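Local coordinates for protein GH3 beta-N-acetylglucosaminidase (Paenibacillaceae, PDB 6K5J) that probably removes terminal beta-linked N-acetylglucosamine from chitin-derived oligosaccharides and related sugars by hydrolysis, as a glycoside hydrolase of family 3, at residues A[18-26]-A[294-305]. Residues are numbered along the deposited sequence; the frame is centred on the assembly and turned at random.
Sequences GQLVMAGFN and DLILVSHRYERQ
The flat carboxamide of Q305 has one face covered by A23, whose methyl CB stands 3.6 Å from CD; NE2 donates to both G24 O (2.9 Å) and V298 O, each tilted from the amide plane. OE1 accepts a hydrogen bond from a water that also donates to G24 O and lies at the edge of the Y302 ring. Extended beyond CG (chi2 158°), the glutamine reaches from its helix to the carbonyls of G24 and V298, supplying a donor and an acceptor. A leucine in place of Q305 would probably leave G24 O and V298 O without their amide donor and the water with one anchor fewer. Glycine suits position 24, since a CB there would collide with S299 O. Between the strands, M22 N to I296 O and V298 N to M22 O (3.0 Å, 176° at the hydrogen) set a parallel register. M22 runs alongside L297 CD1, CG at 3.9 Å, while its CE meets L295 CD2. L297 also touches bound NAG; on the other face, V21, I296 and V298 pack their branched side chains against helix 302-317. Strand 296-298 thus pairs with strand 21-23, last against first, closing the TIM barrel of the family 3 N-terminal domain.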
# COMPACT_ATOMS: atom_id res chain seq x y z
N GLY A 18 13.07 24.03 1.24
CA GLY A 18 12.74 23.02 2.22
C GLY A 18 11.31 22.51 2.12
O GLY A 18 11.05 21.33 2.37
N GLN A 19 10.37 23.39 1.74
CA GLN A 19 8.98 22.98 1.58
C GLN A 19 8.84 21.85 0.56
O GLN A 19 7.88 21.07 0.64
CB GLN A 19 8.12 24.17 1.14
CG GLN A 19 7.72 25.09 2.27
CD GLN A 19 6.94 24.38 3.36
OE1 GLN A 19 5.81 23.93 3.14
NE2 GLN A 19 7.55 24.25 4.53
N LEU A 20 9.76 21.76 -0.39
CA LEU A 20 9.68 20.78 -1.47
C LEU A 20 10.17 19.39 -1.08
O LEU A 20 10.19 18.50 -1.93
CB LEU A 20 10.50 21.27 -2.66
CG LEU A 20 10.29 22.73 -3.08
CD1 LEU A 20 11.13 23.04 -4.30
CD2 LEU A 20 8.82 22.98 -3.36
N VAL A 21 10.54 19.16 0.18
CA VAL A 21 11.12 17.88 0.58
C VAL A 21 10.30 17.27 1.71
O VAL A 21 9.93 17.96 2.66
CB VAL A 21 12.59 18.04 0.99
CG1 VAL A 21 13.15 16.72 1.52
CG2 VAL A 21 13.40 18.56 -0.20
N MET A 22 10.01 15.98 1.59
CA MET A 22 9.44 15.19 2.67
C MET A 22 10.45 14.13 3.06
O MET A 22 10.95 13.40 2.19
CB MET A 22 8.11 14.54 2.26
CG MET A 22 7.54 13.62 3.34
SD MET A 22 5.89 13.05 2.91
CE MET A 22 4.86 14.39 3.54
N ALA A 23 10.75 14.04 4.36
CA ALA A 23 11.83 13.18 4.84
C ALA A 23 11.32 12.25 5.92
O ALA A 23 10.39 12.58 6.66
CB ALA A 23 13.02 13.99 5.38
N GLY A 24 11.96 11.08 6.03
CA GLY A 24 11.76 10.21 7.16
C GLY A 24 12.90 10.32 8.15
O GLY A 24 13.89 11.00 7.92
N PHE A 25 12.73 9.64 9.28
CA PHE A 25 13.71 9.67 10.34
C PHE A 25 13.48 8.45 11.22
O PHE A 25 12.44 7.78 11.13
CB PHE A 25 13.62 10.96 11.18
CG PHE A 25 12.41 10.99 12.07
CD1 PHE A 25 11.17 11.34 11.55
CD2 PHE A 25 12.50 10.62 13.41
CE1 PHE A 25 10.04 11.34 12.36
CE2 PHE A 25 11.37 10.61 14.22
CZ PHE A 25 10.15 10.98 13.71
N ASN A 26 14.44 8.17 12.08
CA ASN A 26 14.29 7.08 13.03
C ASN A 26 13.97 7.64 14.41
O ASN A 26 14.72 8.46 14.95
CB ASN A 26 15.56 6.23 13.10
CG ASN A 26 15.37 5.02 13.99
OD1 ASN A 26 14.28 4.43 14.03
ND2 ASN A 26 16.43 4.64 14.72
N ASP A 294 6.09 18.71 -7.15
CA ASP A 294 6.15 19.68 -6.06
C ASP A 294 6.86 19.17 -4.83
O ASP A 294 7.49 19.96 -4.11
CB ASP A 294 4.74 20.08 -5.61
CG ASP A 294 3.88 20.54 -6.75
OD1 ASP A 294 4.30 21.50 -7.42
OD2 ASP A 294 2.82 19.92 -6.97
N LEU A 295 6.72 17.88 -4.53
CA LEU A 295 7.17 17.34 -3.25
C LEU A 295 8.10 16.17 -3.52
O LEU A 295 7.68 15.17 -4.13
CB LEU A 295 5.98 16.91 -2.39
CG LEU A 295 6.30 16.53 -0.94
CD1 LEU A 295 6.99 17.69 -0.18
CD2 LEU A 295 5.03 16.09 -0.20
N ILE A 296 9.33 16.29 -3.06
CA ILE A 296 10.40 15.32 -3.27
C ILE A 296 10.45 14.40 -2.06
O ILE A 296 10.71 14.85 -0.94
CB ILE A 296 11.76 16.04 -3.44
CG1 ILE A 296 11.74 17.00 -4.64
CG2 ILE A 296 12.91 15.04 -3.48
CD1 ILE A 296 11.08 16.48 -5.88
N LEU A 297 10.20 13.11 -2.27
CA LEU A 297 10.15 12.15 -1.17
C LEU A 297 11.50 11.45 -1.04
O LEU A 297 11.97 10.82 -1.99
CB LEU A 297 9.03 11.13 -1.41
CG LEU A 297 8.85 10.05 -0.36
CD1 LEU A 297 8.56 10.66 1.02
CD2 LEU A 297 7.74 9.10 -0.78
N VAL A 298 12.12 11.57 0.13
CA VAL A 298 13.39 10.89 0.41
C VAL A 298 13.25 10.26 1.80
O VAL A 298 13.48 10.91 2.82
CB VAL A 298 14.60 11.83 0.33
CG1 VAL A 298 15.90 11.02 0.35
CG2 VAL A 298 14.55 12.68 -0.96
N SER A 299 12.88 8.98 1.83
CA SER A 299 12.26 8.40 3.04
C SER A 299 13.24 8.02 4.14
O SER A 299 12.83 7.96 5.31
CB SER A 299 11.45 7.16 2.67
OG SER A 299 10.37 7.49 1.80
N HIS A 300 14.50 7.70 3.83
CA HIS A 300 15.25 6.92 4.81
C HIS A 300 16.59 7.50 5.24
O HIS A 300 16.85 7.68 6.44
CB HIS A 300 15.43 5.50 4.26
CG HIS A 300 14.14 4.77 4.02
ND1 HIS A 300 13.24 4.51 5.03
CD2 HIS A 300 13.57 4.31 2.88
CE1 HIS A 300 12.19 3.88 4.53
NE2 HIS A 300 12.36 3.76 3.23
N ARG A 301 17.47 7.78 4.29
CA ARG A 301 18.86 8.10 4.60
C ARG A 301 19.06 9.61 4.68
O ARG A 301 18.87 10.31 3.68
CB ARG A 301 19.80 7.50 3.55
CG ARG A 301 19.48 6.05 3.21
CD ARG A 301 20.72 5.29 2.82
NE ARG A 301 21.69 5.31 3.91
CZ ARG A 301 22.94 4.86 3.82
NH1 ARG A 301 23.37 4.34 2.68
NH2 ARG A 301 23.75 4.94 4.87
N TYR A 302 19.46 10.09 5.86
CA TYR A 302 19.68 11.52 6.05
C TYR A 302 20.63 12.11 5.01
O TYR A 302 20.43 13.24 4.54
CB TYR A 302 20.20 11.78 7.46
CG TYR A 302 20.50 13.22 7.73
CD1 TYR A 302 19.50 14.10 8.14
CD2 TYR A 302 21.79 13.72 7.57
CE1 TYR A 302 19.77 15.43 8.37
CE2 TYR A 302 22.07 15.06 7.81
CZ TYR A 302 21.06 15.91 8.21
OH TYR A 302 21.34 17.23 8.45
N GLU A 303 21.70 11.38 4.67
CA GLU A 303 22.66 11.87 3.69
C GLU A 303 21.99 12.16 2.36
O GLU A 303 22.31 13.16 1.69
CB GLU A 303 23.79 10.86 3.50
CG GLU A 303 24.65 10.63 4.73
CD GLU A 303 24.03 9.64 5.71
OE1 GLU A 303 22.93 9.10 5.41
OE2 GLU A 303 24.65 9.40 6.78
N ARG A 304 21.08 11.28 1.93
CA ARG A 304 20.38 11.49 0.67
C ARG A 304 19.35 12.60 0.78
O ARG A 304 19.10 13.31 -0.20
CB ARG A 304 19.74 10.18 0.22
CG ARG A 304 20.75 9.14 -0.28
CD ARG A 304 20.16 7.74 -0.22
NE ARG A 304 20.97 6.79 -0.97
CZ ARG A 304 20.53 5.61 -1.42
NH1 ARG A 304 19.28 5.23 -1.18
NH2 ARG A 304 21.34 4.81 -2.10
N GLN A 305 18.74 12.77 1.96
CA GLN A 305 17.81 13.88 2.17
C GLN A 305 18.54 15.21 2.04
O GLN A 305 18.07 16.13 1.36
CB GLN A 305 17.13 13.75 3.53
CG GLN A 305 16.25 12.51 3.66
CD GLN A 305 16.02 12.08 5.09
OE1 GLN A 305 16.57 12.67 6.03
NE2 GLN A 305 15.20 11.04 5.28
O HOH W 1 16.35 11.75 8.65